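Local structure of putative DsbA oxidoreductase SCO1869 (Streptomyces coelicolor A3, 3GL5) at residues D102-R105 with L106-L109; V169-D172 with E173-A176. The protein probably acts as a thiol-disulfide oxidoreductase of the DsbA type, built on a thioredoxin-like fold with an inserted set of helices. All blocks are in the same frame, centred on the assembly; numbering follows the deposited sequence.

Contact 1: residues D102-R105 with L106-L109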
# COMPACT_ATOMS: atom_id res chain seq x y z
N ASP A 102 10.69 -10.33 14.81
CA ASP A 102 10.19 -11.43 13.98
C ASP A 102 8.68 -11.39 13.76
O ASP A 102 8.18 -11.72 12.66
CB ASP A 102 10.63 -12.77 14.58
CG ASP A 102 12.14 -12.99 14.41
OD1 ASP A 102 12.69 -12.43 13.44
OD2 ASP A 102 12.78 -13.69 15.23
N LEU A 103 7.95 -10.96 14.79
CA LEU A 103 6.52 -10.76 14.62
C LEU A 103 6.29 -9.74 13.51
O LEU A 103 5.45 -9.93 12.64
CB LEU A 103 5.90 -10.29 15.94
CG LEU A 103 5.55 -11.35 16.99
CD1 LEU A 103 6.80 -11.99 17.57
CD2 LEU A 103 4.77 -10.71 18.09
N HIS A 104 7.04 -8.65 13.53
CA HIS A 104 6.87 -7.63 12.53
C HIS A 104 7.24 -8.11 11.12
O HIS A 104 6.56 -7.73 10.16
CB HIS A 104 7.62 -6.34 12.91
CG HIS A 104 6.93 -5.57 14.00
ND1 HIS A 104 5.76 -4.87 13.78
CD2 HIS A 104 7.24 -5.41 15.31
CE1 HIS A 104 5.39 -4.28 14.91
NE2 HIS A 104 6.27 -4.58 15.85
N ARG A 105 8.28 -8.91 11.00
CA ARG A 105 8.65 -9.51 9.70
C ARG A 105 7.51 -10.36 9.16
O ARG A 105 7.14 -10.25 7.97
CB ARG A 105 9.95 -10.32 9.80
CG ARG A 105 11.15 -9.43 10.18
CD ARG A 105 12.48 -10.11 9.93
NE ARG A 105 12.65 -11.35 10.70
CZ ARG A 105 12.62 -12.59 10.17
NH1 ARG A 105 12.41 -12.80 8.87
NH2 ARG A 105 12.82 -13.62 10.95
N LEU A 106 6.90 -11.15 10.05
CA LEU A 106 5.74 -11.95 9.70
C LEU A 106 4.51 -11.12 9.38
O LEU A 106 3.71 -11.54 8.55
CB LEU A 106 5.40 -12.98 10.77
CG LEU A 106 6.31 -14.20 10.89
CD1 LEU A 106 5.76 -15.01 12.08
CD2 LEU A 106 6.37 -15.07 9.61
N LEU A 107 4.35 -9.95 10.03
CA LEU A 107 3.27 -9.05 9.66
C LEU A 107 3.43 -8.58 8.20
O LEU A 107 2.44 -8.34 7.51
CB LEU A 107 3.13 -7.87 10.61
CG LEU A 107 2.55 -8.25 11.99
CD1 LEU A 107 2.83 -7.16 13.04
CD2 LEU A 107 1.02 -8.50 11.91
N HIS A 108 4.67 -8.39 7.77
CA HIS A 108 4.95 -8.01 6.40
C HIS A 108 4.71 -9.16 5.42
O HIS A 108 4.14 -8.93 4.38
CB HIS A 108 6.34 -7.38 6.25
CG HIS A 108 6.36 -5.94 6.66
ND1 HIS A 108 6.25 -4.91 5.76
CD2 HIS A 108 6.39 -5.37 7.89
CE1 HIS A 108 6.25 -3.75 6.40
NE2 HIS A 108 6.34 -4.01 7.70
N LEU A 109 5.09 -10.37 5.75
CA LEU A 109 4.54 -11.55 5.03
C LEU A 109 3.02 -11.48 4.84
O LEU A 109 2.51 -11.47 3.70
CB LEU A 109 4.94 -12.86 5.71
CG LEU A 109 4.31 -14.15 5.15
CD1 LEU A 109 4.47 -14.28 3.61
CD2 LEU A 109 4.92 -15.35 5.84
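Leu107 lies alongside His104, one helical turn on, the two side chains pointing the same way, and its CD1 approaches the imidazole obliquely, 3.8 Å from His104 ND1. In Leu107, CG stands anti to the carbonyl carbon (chi1 -72°), which turns the side chain back over the preceding turn and sets CG 3.4 Å from Leu103 O. Leu106 does the same one residue earlier, its CB and CG both packing against Asp102 O.

The backbone bonds are those of a regular alpha-helix. Leu107 N gives the shortest of them, 2.8 Å to Leu103 O, while Leu106 N to Asp102 O and Leu109 N to Arg105 O are straighter. His104 O has two neighbours from His108: the backbone N, which is hydrogen-bonded to it, and ring atom CD2, which brings the imidazole edge to within 3.3 Å.

These residues belong to helix 101-111, part of the helical portion of a DsbA-like thioredoxin domain. Leu103 and Leu106 pack on Phe123 of helix 116-128, Leu106 and Leu109 on Val158 of helix 152-160, and the two histidines on Val169 of helix 166-178.

Charge enters within the first turn. Arg105, its chain bent at chi3 (-60°), swings back to grip Asp102 side-on, with NE 2.9 Å and NH2 2.8 Å from the same oxygen, OD1. That oxygen lies in the guanidinium plane; NE meets it nearly along its C-O bond, whereas NH2 comes from above the carboxylate plane. The remaining nitrogen, NH1, bonds the carbonyls of Val158 and Ala164, fixing the guanidinium's rotation. The histidine tips are also tied to other parts of the fold, His104 NE2 to Asp10 OD1 and His108 NE2 to Ser42 OG.

Contact 2: residues V169-D172 with E173-A176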
# COMPACT_ATOMS: atom_id res chain seq x y z
N VAL A 169 10.49 -3.95 7.49
CA VAL A 169 10.31 -3.51 8.87
C VAL A 169 11.08 -2.22 9.14
O VAL A 169 10.51 -1.25 9.66
CB VAL A 169 10.72 -4.61 9.86
CG1 VAL A 169 10.65 -4.09 11.33
CG2 VAL A 169 9.79 -5.81 9.64
N ARG A 170 12.38 -2.20 8.81
CA ARG A 170 13.18 -1.03 9.06
C ARG A 170 12.63 0.18 8.31
O ARG A 170 12.67 1.26 8.83
CB ARG A 170 14.69 -1.26 8.69
CG ARG A 170 15.36 -2.36 9.44
CD ARG A 170 15.30 -2.15 10.95
NE ARG A 170 15.95 -3.26 11.65
CZ ARG A 170 15.57 -3.74 12.82
NH1 ARG A 170 14.54 -3.19 13.45
NH2 ARG A 170 16.21 -4.77 13.37
N ALA A 171 12.14 0.02 7.08
CA ALA A 171 11.65 1.15 6.30
C ALA A 171 10.42 1.78 6.98
O ALA A 171 10.30 2.98 7.03
CB ALA A 171 11.35 0.72 4.86
N ASP A 172 9.53 0.97 7.55
CA ASP A 172 8.39 1.49 8.31
C ASP A 172 8.92 2.26 9.52
O ASP A 172 8.45 3.35 9.85
CB ASP A 172 7.54 0.32 8.80
CG ASP A 172 6.49 -0.14 7.78
OD1 ASP A 172 6.39 0.40 6.67
OD2 ASP A 172 5.74 -1.06 8.12
N GLU A 173 9.93 1.69 10.18
CA GLU A 173 10.45 2.34 11.39
C GLU A 173 11.13 3.65 11.04
O GLU A 173 10.97 4.63 11.71
CB GLU A 173 11.41 1.42 12.15
CG GLU A 173 10.67 0.27 12.74
CD GLU A 173 11.58 -0.85 13.28
OE1 GLU A 173 12.80 -0.90 12.94
OE2 GLU A 173 11.07 -1.67 14.08
N ARG A 174 11.88 3.63 9.97
CA ARG A 174 12.52 4.83 9.43
C ARG A 174 11.49 5.95 9.17
O ARG A 174 11.66 7.07 9.62
CB ARG A 174 13.29 4.47 8.16
CG ARG A 174 13.90 5.65 7.49
CD ARG A 174 14.52 5.27 6.20
NE ARG A 174 13.58 5.16 5.08
CZ ARG A 174 13.44 4.08 4.29
NH1 ARG A 174 14.15 2.99 4.51
NH2 ARG A 174 12.59 4.10 3.26
N GLU A 175 10.43 5.62 8.43
CA GLU A 175 9.33 6.56 8.10
C GLU A 175 8.68 7.20 9.37
O GLU A 175 8.47 8.42 9.43
CB GLU A 175 8.32 5.79 7.26
CG GLU A 175 7.17 6.58 6.69
CD GLU A 175 7.53 7.28 5.41
OE1 GLU A 175 8.12 6.62 4.52
OE2 GLU A 175 7.22 8.48 5.30
N ALA A 176 8.43 6.38 10.40
CA ALA A 176 7.90 6.87 11.68
C ALA A 176 8.85 7.88 12.32
O ALA A 176 8.43 8.94 12.83
CB ALA A 176 7.70 5.69 12.63
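Glu173 reaches back along its helix between Val169 and Arg170. Its CB sits 3.6 Å from Arg170 O, and CG, anti to the carbonyl carbon (chi1 -69°), comes to 3.4 Å from Val169 O, the same carbonyl that accepts the Glu173 backbone N-H. Beyond CG the chain runs extended, bringing CD alongside the Arg170 guanidinium. At the tip the oxygens part: OE2 rests 3.7 Å from Val169 CG1, while OE1 takes a salt bridge from Arg170 NH1 at 2.9 Å through its syn lone pair. This is an i to i+3 salt bridge along one side of helix 166-178, fairly straight (157°) and in the guanidinium plane, with carboxylate and guanidinium nearly coplanar. With an alanine here the OE1 bond is gone, and Arg170 NH1 would probably be left with Glu44 as its acidic mate and its guanidinium less firmly held.

The next residue, Arg174, folds back over Ala171, one turn earlier, and one face of its guanidinium lies over Ala171 CA, 3.6 Å from Arg174 NH1.

Arg170 NH1 also forms a salt bridge with Glu44, whose OE1 lies close to Glu173 OE2. It is thus shared by two acids, and its charge probably offsets the repulsion between their carboxylates.

Overall arrangement
Contact 1 is almost wholly buried, whereas contact 2 is half surface, yet the two touch where helix 101-111 meets helix 166-178. Val169 CG2 packs against the backbone of His104 and Arg105, and a weak hydrogen bond joins His108 NE2 to Asp172 OD2. Contact 1 sets four leucines, mostly against other helices, beside two buried histidines and an arginine whose polar ends have partners outside it. In contact 2, Arg170, Arg174 and the partly exposed Glu173 line the outer side, while Asp172 on the inner side binds Arg41 and Ser42. Both contacts thus reach strand 36-42 of the thioredoxin sheet, contact 1 through His108 and contact 2 through Asp172, and Glu175 also reaches His2 of the second subunit.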